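Local coordinates for glycoside hydrolase YxiA (Bacillus licheniformis, PDB 3LV4), which probably hydrolyses the alpha-1,5-linked arabinose backbone of arabinan as a calcium-binding glycoside hydrolase of family 43, at residues S429-S432 and D436-W439; F171-D176 and G180-G185. One frame throughout, in Å; residues are numbered along the deposited sequence.

Contact 1. Residues S429-S432 and D436-W439; sequences SALS and DAVW
Ala430 and Val438 face each other as the hydrogen-bonded pair of an antiparallel beta hairpin, formed by the last two strands of the chain, in the C-terminal lipocalin-like domain. Ala430 N donates to Val438 O at 2.9 Å, and Val438 N returns a bond to Ala430 O. Toward the turn, Ser432 N reaches Asp436 O at 3.2 Å, in a nearly straight bond (162° at the hydrogen). CA-H...O contacts from Ser429, Leu431 and Ala437 to carbonyl oxygens across the hairpin supplement these bonds.

The apolar contacts divide between the two faces of the hairpin. Ala430 CB meets Val438 CG2 at 3.9 Å on the face where Tyr409 of the adjoining strand 407-418 touches both side chains. On the other face, Leu431 brings its CD2 branch against Ala437 CB at 3.7 Å, while Val272, Leu274 and Val334 pack on the same leucine. Trp439 shares this face: its five-membered ring lies obliquely beside Ser429 OG, which is 3.3 Å from Trp439 NE1, at too poor an angle for a hydrogen bond, and bonds to Val335 O. His362 and Phe278 make edge-to-face contacts with the indole.

Polar side chains fasten the turn. Asp436 OD1 accepts from Tyr409 OH, and OD2 forms a salt bridge with Lys407; with both oxygens engaged, the carboxylate is probably restrained from rotating. Although Asp436 CB points away from the opposite strand, its chi1 of 67° swings the carboxylate back toward Ser432. There, Ser432 OG donates to Asp436 OD2 at 2.7 Å, approaching from above the carboxylate plane, 51° out of it.

Contact 2. Residues F171-D176 and G180-G185; sequences FILEMD and GFPLPG
Asp176 N donates to Phe181 O at 2.7 Å in a nearly linear bond (170°), at the tight end of a turn that follows the third strand, 170-175, of a four-stranded antiparallel blade of the family's five-bladed beta-propeller and enters the connection to its last strand, 190-193. Gly180 N bonds to Asp176 O, and Leu183 N to Glu174 O at 3.0 Å, with Met175 and Pro182 forming a single backbone bridge. Packing is dense here: the selenomethionine at Met175, bent at chi2 and chi3, lies alongside the Pro182 ring, its SE 3.9 Å from Pro182 CG and its CE against Gly180 O.

The more open side holds Leu183. Its CD1 touches the extended Glu174 side chain, 3.5 Å from Glu174 CD, whereas CD2 rests 3.7 Å from Asp176 CA. With an alanine here both methyls go, which is likely to uncover the aliphatic part of Glu174 and open a gap beside Asp176 CA. Glu174 OE1 is salt-bridged to Lys158. Pro184 and Gly185 run on into exposed loop.

Gln186 NE2 braces the departing loop by bonding to Glu174 O and Leu183 O. Strand 159-163 pairs with strand 170-175, while Phe123 of strand 118-126 packs on both Met175 and Pro182.

In the fold
Contacts 1 and 2 lie on opposite sides of the chain's centre, their own centres 36 Å apart and their nearest atoms about 22 Å apart, so neither touches the other. Contact 2 belongs to the family 43 catalytic region, where it follows the C-terminal end of strand 170-175 in one propeller blade, away from the predicted catalytic residues Asp15, Asp148 and Glu201. Contact 1 lies nearer a metal: the side chain of Asp436 is about 9 Å from a bound calcium ion, against about 14 Å for that of Met175 in contact 2, and that of Trp439 about 8 Å from the side chain of Glu358, which binds calcium together with Asn281 and Glu375.

Contact 1. Residues S429-S432 and D436-W439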
ATOM      1  N   SER A 429       2.821  14.686  10.705  1.00  9.17           N
ATOM      2  CA  SER A 429       1.943  13.573  10.382  1.00  8.50           C
ATOM      3  C   SER A 429       1.897  12.703  11.615  1.00  7.60           C
ATOM      4  O   SER A 429       2.943  12.326  12.139  1.00  8.99           O
ATOM      5  CB  SER A 429       2.488  12.778   9.195  1.00  7.00           C
ATOM      6  OG  SER A 429       1.633  11.688   8.875  1.00  8.80           O
ATOM      7  N   ALA A 430       0.701  12.407  12.106  1.00  8.27           N
ATOM      8  CA  ALA A 430       0.591  11.710  13.383  1.00  8.23           C
ATOM      9  C   ALA A 430      -0.578  10.728  13.419  1.00  9.22           C
ATOM     10  O   ALA A 430      -1.480  10.791  12.579  1.00  8.61           O
ATOM     11  CB  ALA A 430       0.483  12.722  14.533  1.00  9.72           C
ATOM     12  N   LEU A 431      -0.555   9.831  14.405  1.00  8.55           N
ATOM     13  CA  LEU A 431      -1.552   8.774  14.525  1.00  7.09           C
ATOM     14  C   LEU A 431      -2.003   8.630  15.965  1.00  9.29           C
ATOM     15  O   LEU A 431      -1.206   8.793  16.886  1.00  9.39           O
ATOM     16  CB  LEU A 431      -0.955   7.429  14.089  1.00  7.80           C
ATOM     17  CG  LEU A 431      -0.666   7.172  12.602  1.00  8.18           C
ATOM     18  CD1 LEU A 431       0.199   5.924  12.429  1.00 11.60           C
ATOM     19  CD2 LEU A 431      -1.965   7.030  11.812  1.00 10.90           C
ATOM     20  N   SER A 432      -3.279   8.305  16.148  1.00  9.03           N
ATOM     21  CA  SER A 432      -3.821   7.961  17.459  1.00  8.24           C
ATOM     22  C   SER A 432      -3.885   6.447  17.631  1.00 10.24           C
ATOM     23  O   SER A 432      -3.851   5.694  16.650  1.00 10.12           O
ATOM     24  CB  SER A 432      -5.242   8.496  17.587  1.00  9.98           C
ATOM     25  OG  SER A 432      -6.083   7.825  16.658  1.00  8.04           O
ATOM     26  N   ASP A 436      -6.519   6.616  13.537  1.00  8.37           N
ATOM     27  CA  ASP A 436      -6.746   7.661  12.542  1.00  7.54           C
ATOM     28  C   ASP A 436      -5.558   8.612  12.455  1.00  8.98           C
ATOM     29  O   ASP A 436      -4.822   8.807  13.439  1.00 10.49           O
ATOM     30  CB  ASP A 436      -8.071   8.417  12.769  1.00  9.54           C
ATOM     31  CG  ASP A 436      -8.070   9.247  14.044  1.00 11.13           C
ATOM     32  OD1 ASP A 436      -8.044  10.499  13.945  1.00 12.74           O
ATOM     33  OD2 ASP A 436      -8.098   8.650  15.145  1.00 12.45           O
ATOM     34  N   ALA A 437      -5.359   9.161  11.257  1.00  8.54           N
ATOM     35  CA  ALA A 437      -4.204  10.000  10.943  1.00  9.39           C
ATOM     36  C   ALA A 437      -4.562  11.471  10.832  1.00  9.63           C
ATOM     37  O   ALA A 437      -5.605  11.826  10.284  1.00 10.81           O
ATOM     38  CB  ALA A 437      -3.576   9.543   9.632  1.00 10.53           C
ATOM     39  N   VAL A 438      -3.676  12.331  11.324  1.00  8.51           N
ATOM     40  CA  VAL A 438      -3.788  13.762  11.065  1.00  8.59           C
ATOM     41  C   VAL A 438      -2.528  14.248  10.346  1.00  7.98           C
ATOM     42  O   VAL A 438      -1.416  13.813  10.664  1.00  8.90           O
ATOM     43  CB  VAL A 438      -4.031  14.575  12.363  1.00  8.22           C
ATOM     44  CG1 VAL A 438      -5.355  14.154  12.998  1.00  8.65           C
ATOM     45  CG2 VAL A 438      -2.873  14.398  13.349  1.00  9.43           C
ATOM     46  N   TRP A 439      -2.708  15.130   9.366  1.00  8.84           N
ATOM     47  CA  TRP A 439      -1.591  15.721   8.635  1.00  7.52           C
ATOM     48  C   TRP A 439      -1.671  17.220   8.766  1.00 10.07           C
ATOM     49  O   TRP A 439      -2.754  17.795   8.678  1.00 10.99           O
ATOM     50  CB  TRP A 439      -1.705  15.438   7.138  1.00  6.68           C
ATOM     51  CG  TRP A 439      -1.405  14.049   6.691  1.00  7.64           C
ATOM     52  CD1 TRP A 439      -1.021  12.981   7.459  1.00  9.42           C
ATOM     53  CD2 TRP A 439      -1.441  13.586   5.343  1.00  8.51           C
ATOM     54  NE1 TRP A 439      -0.826  11.874   6.659  1.00  8.16           N
ATOM     55  CE2 TRP A 439      -1.077  12.223   5.358  1.00  8.19           C
ATOM     56  CE3 TRP A 439      -1.767  14.189   4.123  1.00  9.24           C
ATOM     57  CZ2 TRP A 439      -1.016  11.459   4.192  1.00  9.05           C
ATOM     58  CZ3 TRP A 439      -1.710  13.427   2.970  1.00  8.22           C
ATOM     59  CH2 TRP A 439      -1.334  12.077   3.013  1.00  8.80           C
TER

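Contact 2. Residues F171-D176 and G180-G185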
ATOM      1  N   PHE A 171      -4.341 -14.146   2.623  1.00  9.10           N
ATOM      2  CA  PHE A 171      -3.685 -15.365   3.079  1.00  8.17           C
ATOM      3  C   PHE A 171      -2.177 -15.282   2.864  1.00 10.43           C
ATOM      4  O   PHE A 171      -1.701 -14.495   2.043  1.00  9.34           O
ATOM      5  CB  PHE A 171      -4.229 -16.582   2.315  1.00  8.35           C
ATOM      6  CG  PHE A 171      -5.632 -16.969   2.703  1.00  9.92           C
ATOM      7  CD1 PHE A 171      -6.715 -16.191   2.314  1.00  8.93           C
ATOM      8  CD2 PHE A 171      -5.868 -18.117   3.451  1.00 12.35           C
ATOM      9  CE1 PHE A 171      -8.003 -16.548   2.674  1.00 11.80           C
ATOM     10  CE2 PHE A 171      -7.157 -18.482   3.817  1.00 10.86           C
ATOM     11  CZ  PHE A 171      -8.224 -17.699   3.430  1.00 11.78           C
ATOM     12  N   ILE A 172      -1.428 -16.105   3.594  1.00  9.15           N
ATOM     13  CA  ILE A 172       0.017 -16.165   3.407  1.00 10.42           C
ATOM     14  C   ILE A 172       0.493 -17.615   3.288  1.00  9.17           C
ATOM     15  O   ILE A 172       0.020 -18.496   4.006  1.00 11.16           O
ATOM     16  CB  ILE A 172       0.786 -15.385   4.519  1.00 11.12           C
ATOM     17  CG1 ILE A 172       2.258 -15.184   4.134  1.00 11.03           C
ATOM     18  CG2 ILE A 172       0.622 -16.043   5.899  1.00  9.79           C
ATOM     19  CD1 ILE A 172       2.994 -14.253   5.100  1.00 11.11           C
ATOM     20  N   LEU A 173       1.405 -17.842   2.345  1.00  8.99           N
ATOM     21  CA  LEU A 173       1.955 -19.163   2.049  1.00  7.11           C
ATOM     22  C   LEU A 173       3.460 -19.146   2.233  1.00 10.63           C
ATOM     23  O   LEU A 173       4.113 -18.147   1.919  1.00 11.87           O
ATOM     24  CB  LEU A 173       1.650 -19.528   0.590  1.00  7.90           C
ATOM     25  CG  LEU A 173       0.239 -20.048   0.301  1.00  8.66           C
ATOM     26  CD1 LEU A 173      -0.107 -19.951  -1.167  1.00  7.98           C
ATOM     27  CD2 LEU A 173       0.112 -21.493   0.786  1.00 10.40           C
ATOM     28  N   GLU A 174       4.020 -20.248   2.728  1.00 11.75           N
ATOM     29  CA  GLU A 174       5.469 -20.374   2.735  1.00 10.86           C
ATOM     30  C   GLU A 174       5.925 -20.853   1.369  1.00  9.85           C
ATOM     31  O   GLU A 174       5.296 -21.737   0.773  1.00 11.43           O
ATOM     32  CB  GLU A 174       5.964 -21.331   3.818  1.00 15.43           C
ATOM     33  CG  GLU A 174       7.465 -21.214   4.007  1.00 22.53           C
ATOM     34  CD  GLU A 174       7.970 -21.918   5.252  1.00 28.07           C
ATOM     35  OE1 GLU A 174       9.183 -21.799   5.528  1.00 27.96           O
ATOM     36  OE2 GLU A 174       7.162 -22.587   5.947  1.00 31.53           O
HETATM   37  N   MSE A 175       7.008 -20.266   0.867  1.00 10.98           N
HETATM   38  CA  MSE A 175       7.459 -20.541  -0.499  1.00  9.87           C
HETATM   39  C   MSE A 175       8.799 -21.274  -0.522  1.00 12.06           C
HETATM   40  O   MSE A 175       9.604 -21.156   0.407  1.00 12.13           O
HETATM   41  CB  MSE A 175       7.586 -19.236  -1.296  1.00 10.84           C
HETATM   42  CG  MSE A 175       6.367 -18.333  -1.197  1.00 13.08           C
HETATM   43 SE   MSE A 175       4.746 -19.153  -1.945  1.00 19.04          SE
HETATM   44  CE  MSE A 175       4.990 -18.680  -3.839  1.00 12.81           C
ATOM     45  N   ASP A 176       9.014 -22.029  -1.595  1.00 12.60           N
ATOM     46  CA  ASP A 176      10.276 -22.710  -1.856  1.00 13.61           C
ATOM     47  C   ASP A 176      11.294 -21.707  -2.417  1.00 14.80           C
ATOM     48  O   ASP A 176      11.075 -21.108  -3.464  1.00 13.15           O
ATOM     49  CB  ASP A 176      10.037 -23.854  -2.850  1.00 14.42           C
ATOM     50  CG  ASP A 176      11.253 -24.731  -3.036  1.00 15.39           C
ATOM     51  OD1 ASP A 176      12.306 -24.210  -3.474  1.00 16.22           O
ATOM     52  OD2 ASP A 176      11.156 -25.949  -2.756  1.00 17.37           O
ATOM     53  N   GLY A 180      10.527 -21.119  -6.256  1.00 12.39           N
ATOM     54  CA  GLY A 180       9.622 -19.980  -6.234  1.00 12.95           C
ATOM     55  C   GLY A 180       8.160 -20.370  -6.090  1.00 13.03           C
ATOM     56  O   GLY A 180       7.291 -19.495  -6.059  1.00 11.89           O
ATOM     57  N   PHE A 181       7.885 -21.673  -6.011  1.00 12.55           N
ATOM     58  CA  PHE A 181       6.515 -22.160  -5.802  1.00 11.81           C
ATOM     59  C   PHE A 181       6.242 -22.399  -4.316  1.00 12.17           C
ATOM     60  O   PHE A 181       7.173 -22.501  -3.527  1.00 13.27           O
ATOM     61  CB  PHE A 181       6.283 -23.473  -6.550  1.00 11.39           C
ATOM     62  CG  PHE A 181       6.227 -23.327  -8.046  1.00 11.95           C
ATOM     63  CD1 PHE A 181       5.121 -22.759  -8.667  1.00 12.60           C
ATOM     64  CD2 PHE A 181       7.269 -23.780  -8.832  1.00 11.58           C
ATOM     65  CE1 PHE A 181       5.064 -22.638 -10.058  1.00 12.80           C
ATOM     66  CE2 PHE A 181       7.223 -23.665 -10.221  1.00 13.72           C
ATOM     67  CZ  PHE A 181       6.118 -23.089 -10.835  1.00 13.44           C
ATOM     68  N   PRO A 182       4.956 -22.519  -3.931  1.00 11.48           N
ATOM     69  CA  PRO A 182       4.653 -22.811  -2.524  1.00 10.53           C
ATOM     70  C   PRO A 182       5.175 -24.172  -2.064  1.00 11.07           C
ATOM     71  O   PRO A 182       5.181 -25.124  -2.853  1.00 13.95           O
ATOM     72  CB  PRO A 182       3.120 -22.823  -2.495  1.00 10.20           C
ATOM     73  CG  PRO A 182       2.713 -21.950  -3.651  1.00  8.87           C
ATOM     74  CD  PRO A 182       3.733 -22.248  -4.713  1.00 10.64           C
ATOM     75  N   LEU A 183       5.589 -24.264  -0.800  1.00 10.35           N
ATOM     76  CA  LEU A 183       5.909 -25.560  -0.206  1.00 13.23           C
ATOM     77  C   LEU A 183       4.640 -26.406  -0.229  1.00 11.84           C
ATOM     78  O   LEU A 183       3.546 -25.865  -0.197  1.00 12.94           O
ATOM     79  CB  LEU A 183       6.421 -25.396   1.235  1.00 11.59           C
ATOM     80  CG  LEU A 183       7.686 -24.550   1.419  1.00 13.50           C
ATOM     81  CD1 LEU A 183       8.077 -24.455   2.889  1.00 14.77           C
ATOM     82  CD2 LEU A 183       8.831 -25.106   0.615  1.00 16.25           C
ATOM     83  N   PRO A 184       4.777 -27.740  -0.279  1.00 14.30           N
ATOM     84  CA  PRO A 184       3.587 -28.589  -0.422  1.00 14.66           C
ATOM     85  C   PRO A 184       2.712 -28.606   0.829  1.00 16.79           C
ATOM     86  O   PRO A 184       3.180 -28.290   1.925  1.00 16.86           O
ATOM     87  CB  PRO A 184       4.171 -29.997  -0.637  1.00 15.73           C
ATOM     88  CG  PRO A 184       5.640 -29.821  -0.803  1.00 19.35           C
ATOM     89  CD  PRO A 184       6.013 -28.527  -0.163  1.00 16.86           C
ATOM     90  N   GLY A 185       1.445 -28.981   0.649  1.00 16.65           N
ATOM     91  CA  GLY A 185       0.566 -29.307   1.757  1.00 15.03           C
ATOM     92  C   GLY A 185      -0.096 -28.139   2.460  1.00 14.20           C
ATOM     93  O   GLY A 185      -0.606 -28.292   3.569  1.00 15.93           O
TER